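Local coordinates for protein putative modulator of DNA gyrase (Bacteroides thetaiotaomicron, PDB 1VPB) that belongs to the peptidase U62 (PmbA/TldD) family and may act as a metallopeptidase, at residues P253-I264 / D429-I438. Residues are numbered along the deposited sequence; the frame is centred on the assembly and turned at random.
Sequences PMNSSRLLSPMI and DPRLNSSWRI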
loop_
_atom_site.group_PDB
_atom_site.type_symbol
_atom_site.label_atom_id
_atom_site.label_comp_id
_atom_site.label_asym_id
_atom_site.label_seq_id
_atom_site.Cartn_x
_atom_site.Cartn_y
_atom_site.Cartn_z
ATOM N N PRO A 253 17.997 18.767 1.279
ATOM C CA PRO A 253 18.390 17.393 1.218
ATOM C C PRO A 253 17.246 16.470 1.621
ATOM O O PRO A 253 17.189 15.321 1.208
ATOM C CB PRO A 253 19.517 17.317 2.248
ATOM C CG PRO A 253 19.981 18.649 2.422
ATOM C CD PRO A 253 18.738 19.494 2.319
ATOM N N MET A 254 16.338 16.961 2.457
ATOM C CA MET A 254 15.163 16.151 2.781
ATOM C C MET A 254 14.390 15.818 1.464
ATOM O O MET A 254 13.790 14.735 1.413
ATOM C CB MET A 254 14.305 16.862 3.844
ATOM C CG MET A 254 13.204 16.029 4.447
ATOM S SD MET A 254 13.684 14.355 5.042
ATOM C CE MET A 254 14.602 14.652 6.531
ATOM N N ASN A 255 14.485 16.685 0.407
ATOM C CA ASN A 255 13.689 16.615 -0.860
ATOM C C ASN A 255 14.381 16.528 -2.239
ATOM O O ASN A 255 13.721 16.300 -3.240
ATOM C CB ASN A 255 12.771 17.838 -0.933
ATOM C CG ASN A 255 11.668 17.776 0.081
ATOM O OD1 ASN A 255 10.656 17.117 -0.144
ATOM N ND2 ASN A 255 11.873 18.419 1.220
ATOM N N SER A 256 15.703 16.665 -2.248
ATOM C CA SER A 256 16.491 16.689 -3.467
ATOM C C SER A 256 16.416 15.363 -4.225
ATOM O O SER A 256 16.491 15.307 -5.445
ATOM C CB SER A 256 17.956 16.965 -3.099
ATOM O OG SER A 256 18.457 16.117 -2.062
ATOM N N SER A 257 16.279 14.285 -3.479
ATOM C CA SER A 257 16.188 12.956 -4.080
ATOM C C SER A 257 14.914 12.794 -4.913
ATOM O O SER A 257 14.909 12.030 -5.909
ATOM C CB SER A 257 16.249 11.868 -3.015
ATOM O OG SER A 257 17.500 11.967 -2.326
ATOM N N ARG A 258 13.857 13.467 -4.513
ATOM C CA ARG A 258 12.557 13.434 -5.209
ATOM C C ARG A 258 12.642 13.779 -6.702
ATOM O O ARG A 258 12.082 13.068 -7.539
ATOM C CB ARG A 258 11.532 14.359 -4.520
ATOM C CG ARG A 258 10.029 14.071 -4.897
ATOM C CD ARG A 258 9.384 14.773 -6.148
ATOM N NE ARG A 258 8.417 13.869 -6.804
ATOM C CZ ARG A 258 7.081 13.978 -6.796
ATOM N NH1 ARG A 258 6.421 14.968 -6.175
ATOM N NH2 ARG A 258 6.382 13.046 -7.435
ATOM N N LEU A 259 13.338 14.864 -7.046
ATOM C CA LEU A 259 13.497 15.225 -8.456
ATOM C C LEU A 259 14.422 14.280 -9.250
ATOM O O LEU A 259 14.331 14.223 -10.492
ATOM C CB LEU A 259 14.002 16.672 -8.547
ATOM C CG LEU A 259 13.014 17.716 -8.059
ATOM C CD1 LEU A 259 13.715 19.079 -7.968
ATOM C CD2 LEU A 259 11.813 17.752 -9.021
ATOM N N LEU A 260 15.314 13.560 -8.558
ATOM C CA LEU A 260 16.219 12.645 -9.180
ATOM C C LEU A 260 15.564 11.311 -9.466
ATOM O O LEU A 260 15.861 10.633 -10.460
ATOM C CB LEU A 260 17.435 12.383 -8.282
ATOM C CG LEU A 260 18.530 11.543 -8.893
ATOM C CD1 LEU A 260 19.142 12.149 -10.138
ATOM C CD2 LEU A 260 19.625 11.342 -7.854
ATOM N N SER A 261 14.645 10.958 -8.587
ATOM C CA SER A 261 13.969 9.653 -8.651
ATOM C C SER A 261 13.416 9.286 -10.048
ATOM O O SER A 261 13.709 8.218 -10.529
ATOM C CB SER A 261 12.844 9.602 -7.610
ATOM O OG SER A 261 12.319 8.308 -7.599
ATOM N N PRO A 262 12.658 10.154 -10.716
ATOM C CA PRO A 262 12.162 9.803 -12.044
ATOM C C PRO A 262 13.222 9.633 -13.096
ATOM O O PRO A 262 13.010 8.905 -14.071
ATOM C CB PRO A 262 11.205 10.927 -12.383
ATOM C CG PRO A 262 11.473 12.003 -11.464
ATOM C CD PRO A 262 12.111 11.444 -10.252
ATOM N N MET A 263 14.385 10.261 -12.907
ATOM C CA MET A 263 15.490 10.047 -13.833
ATOM C C MET A 263 15.996 8.628 -13.644
ATOM O O MET A 263 16.301 7.917 -14.605
ATOM C CB MET A 263 16.617 11.027 -13.539
ATOM C CG MET A 263 16.250 12.495 -13.741
ATOM S SD MET A 263 16.118 13.038 -15.456
ATOM C CE MET A 263 17.773 13.144 -15.977
ATOM N N ILE A 264 16.088 8.202 -12.394
ATOM C CA ILE A 264 16.603 6.860 -12.123
ATOM C C ILE A 264 15.612 5.793 -12.604
ATOM O O ILE A 264 16.020 4.791 -13.152
ATOM C CB ILE A 264 16.868 6.710 -10.640
ATOM C CG1 ILE A 264 17.895 7.783 -10.211
ATOM C CG2 ILE A 264 17.358 5.305 -10.281
ATOM C CD1 ILE A 264 19.147 7.788 -10.937
ATOM N N ASP A 429 25.836 18.661 1.837
ATOM C CA ASP A 429 24.975 18.244 2.899
ATOM C C ASP A 429 24.015 17.056 2.576
ATOM O O ASP A 429 22.814 17.136 2.913
ATOM C CB ASP A 429 24.191 19.457 3.417
ATOM C CG ASP A 429 23.369 20.144 2.336
ATOM O OD1 ASP A 429 23.549 19.811 1.130
ATOM O OD2 ASP A 429 22.513 21.006 2.622
ATOM N N PRO A 430 24.532 15.989 1.950
ATOM C CA PRO A 430 23.725 14.815 1.675
ATOM C C PRO A 430 23.299 14.159 2.984
ATOM O O PRO A 430 24.016 14.285 3.976
ATOM C CB PRO A 430 24.686 13.881 0.947
ATOM C CG PRO A 430 26.026 14.323 1.308
ATOM C CD PRO A 430 25.915 15.785 1.518
ATOM N N ARG A 431 22.166 13.469 2.989
ATOM C CA ARG A 431 21.754 12.642 4.132
ATOM C C ARG A 431 22.439 11.292 4.014
ATOM O O ARG A 431 22.049 10.450 3.218
ATOM C CB ARG A 431 20.229 12.474 4.132
ATOM C CG ARG A 431 19.490 13.788 4.322
ATOM C CD ARG A 431 17.957 13.677 4.632
ATOM N NE ARG A 431 17.501 12.948 5.852
ATOM C CZ ARG A 431 17.826 13.207 7.142
ATOM N NH1 ARG A 431 18.702 14.155 7.464
ATOM N NH2 ARG A 431 17.282 12.474 8.134
ATOM N N LEU A 432 23.488 11.087 4.780
ATOM C CA LEU A 432 24.268 9.850 4.664
ATOM C C LEU A 432 23.587 8.584 5.155
ATOM O O LEU A 432 24.026 7.486 4.813
ATOM C CB LEU A 432 25.605 10.016 5.338
ATOM C CG LEU A 432 26.471 11.167 4.811
ATOM C CD1 LEU A 432 27.762 11.281 5.602
ATOM C CD2 LEU A 432 26.731 11.035 3.329
ATOM N N ASN A 433 22.530 8.710 5.944
ATOM C CA ASN A 433 21.822 7.527 6.437
ATOM C C ASN A 433 20.785 7.012 5.418
ATOM O O ASN A 433 20.102 6.002 5.652
ATOM C CB ASN A 433 21.224 7.831 7.828
ATOM C CG ASN A 433 22.294 8.084 8.898
ATOM O OD1 ASN A 433 22.301 9.126 9.590
ATOM N ND2 ASN A 433 23.174 7.123 9.071
ATOM N N SER A 434 20.699 7.693 4.269
ATOM C CA SER A 434 19.874 7.259 3.153
ATOM C C SER A 434 20.746 6.514 2.124
ATOM O O SER A 434 21.875 6.834 1.965
ATOM C CB SER A 434 19.299 8.516 2.450
ATOM O OG SER A 434 18.467 8.124 1.373
ATOM N N SER A 435 20.168 5.582 1.385
ATOM C CA SER A 435 20.810 5.056 0.181
ATOM C C SER A 435 20.901 6.033 -0.996
ATOM O O SER A 435 21.631 5.763 -1.964
ATOM C CB SER A 435 20.169 3.748 -0.263
ATOM O OG SER A 435 18.819 4.005 -0.636
ATOM N N TRP A 436 20.154 7.137 -0.891
ATOM C CA TRP A 436 20.189 8.303 -1.795
ATOM C C TRP A 436 21.052 9.389 -1.100
ATOM O O TRP A 436 20.541 10.073 -0.227
ATOM C CB TRP A 436 18.774 8.881 -1.981
ATOM C CG TRP A 436 17.791 7.931 -2.668
ATOM C CD1 TRP A 436 17.128 6.879 -2.107
ATOM C CD2 TRP A 436 17.398 7.969 -4.037
ATOM N NE1 TRP A 436 16.348 6.250 -3.052
ATOM C CE2 TRP A 436 16.499 6.903 -4.249
ATOM C CE3 TRP A 436 17.727 8.791 -5.125
ATOM C CZ2 TRP A 436 15.926 6.648 -5.494
ATOM C CZ3 TRP A 436 17.139 8.541 -6.355
ATOM C CH2 TRP A 436 16.247 7.478 -6.527
ATOM N N ARG A 437 22.334 9.519 -1.440
ATOM C CA ARG A 437 23.172 10.542 -0.796
ATOM C C ARG A 437 23.238 11.741 -1.738
ATOM O O ARG A 437 24.192 11.927 -2.500
ATOM C CB ARG A 437 24.530 9.905 -0.578
ATOM C CG ARG A 437 24.568 8.792 0.439
ATOM C CD ARG A 437 25.937 8.260 0.688
ATOM N NE ARG A 437 25.875 7.295 1.789
ATOM C CZ ARG A 437 26.875 7.001 2.586
ATOM N NH1 ARG A 437 28.065 7.541 2.407
ATOM N NH2 ARG A 437 26.698 6.113 3.546
ATOM N N ILE A 438 22.190 12.537 -1.681
ATOM C CA ILE A 438 21.987 13.668 -2.567
ATOM C C ILE A 438 21.909 14.940 -1.717
ATOM O O ILE A 438 21.045 15.044 -0.839
ATOM C CB ILE A 438 20.638 13.528 -3.323
ATOM C CG1 ILE A 438 20.482 12.101 -3.914
ATOM C CG2 ILE A 438 20.511 14.591 -4.358
ATOM C CD1 ILE A 438 21.533 11.624 -4.819
HETATM O O HOH W 1 18.233 11.471 0.607
#
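In the C-terminal PmbA/TldA domain, helix 256-265 and the turn before it pack against the loop 429-435 and short strand 436-437, with Trp436 and Ile438 facing Ser257 and Leu260. Leu260 CD2 lies at the rim of the indole, near its plane and 4.0 Å from CZ3, and also meets Ile438 CD1 at 3.6 Å. Ile264 CG1 and Ser261 CA approach the same six-membered ring obliquely. With chi1 at -61°, Ser257 OG sits anti to its carbonyl carbon and reaches Trp436 CB (3.4 Å); a water bonded to this hydroxyl donates to Trp436 O at 2.8 Å, bridging helix and strand. Ser256 OG stands 3.1 Å from Ile438 O and may donate to it, though Pro439 O is a weak second acceptor for that proton. An ST turn shapes the strand's entry: Trp436 N donates to Ser434 OG (3.0 Å, 154°). At the other end, Met254, its chain folded at the second and third torsions, lays CE over one guanidinium face of Arg431, 3.4 Å from NE and off-centre. A serine in place of Arg431 would probably leave that methyl without its flat partner and Tyr211 without its cation-pi mate. Strand 207-214 thus flanks this end through Trp210 and Tyr211, while strand 352-354 pairs with 436-437 and helix 416-421 packs Trp420 against Leu260.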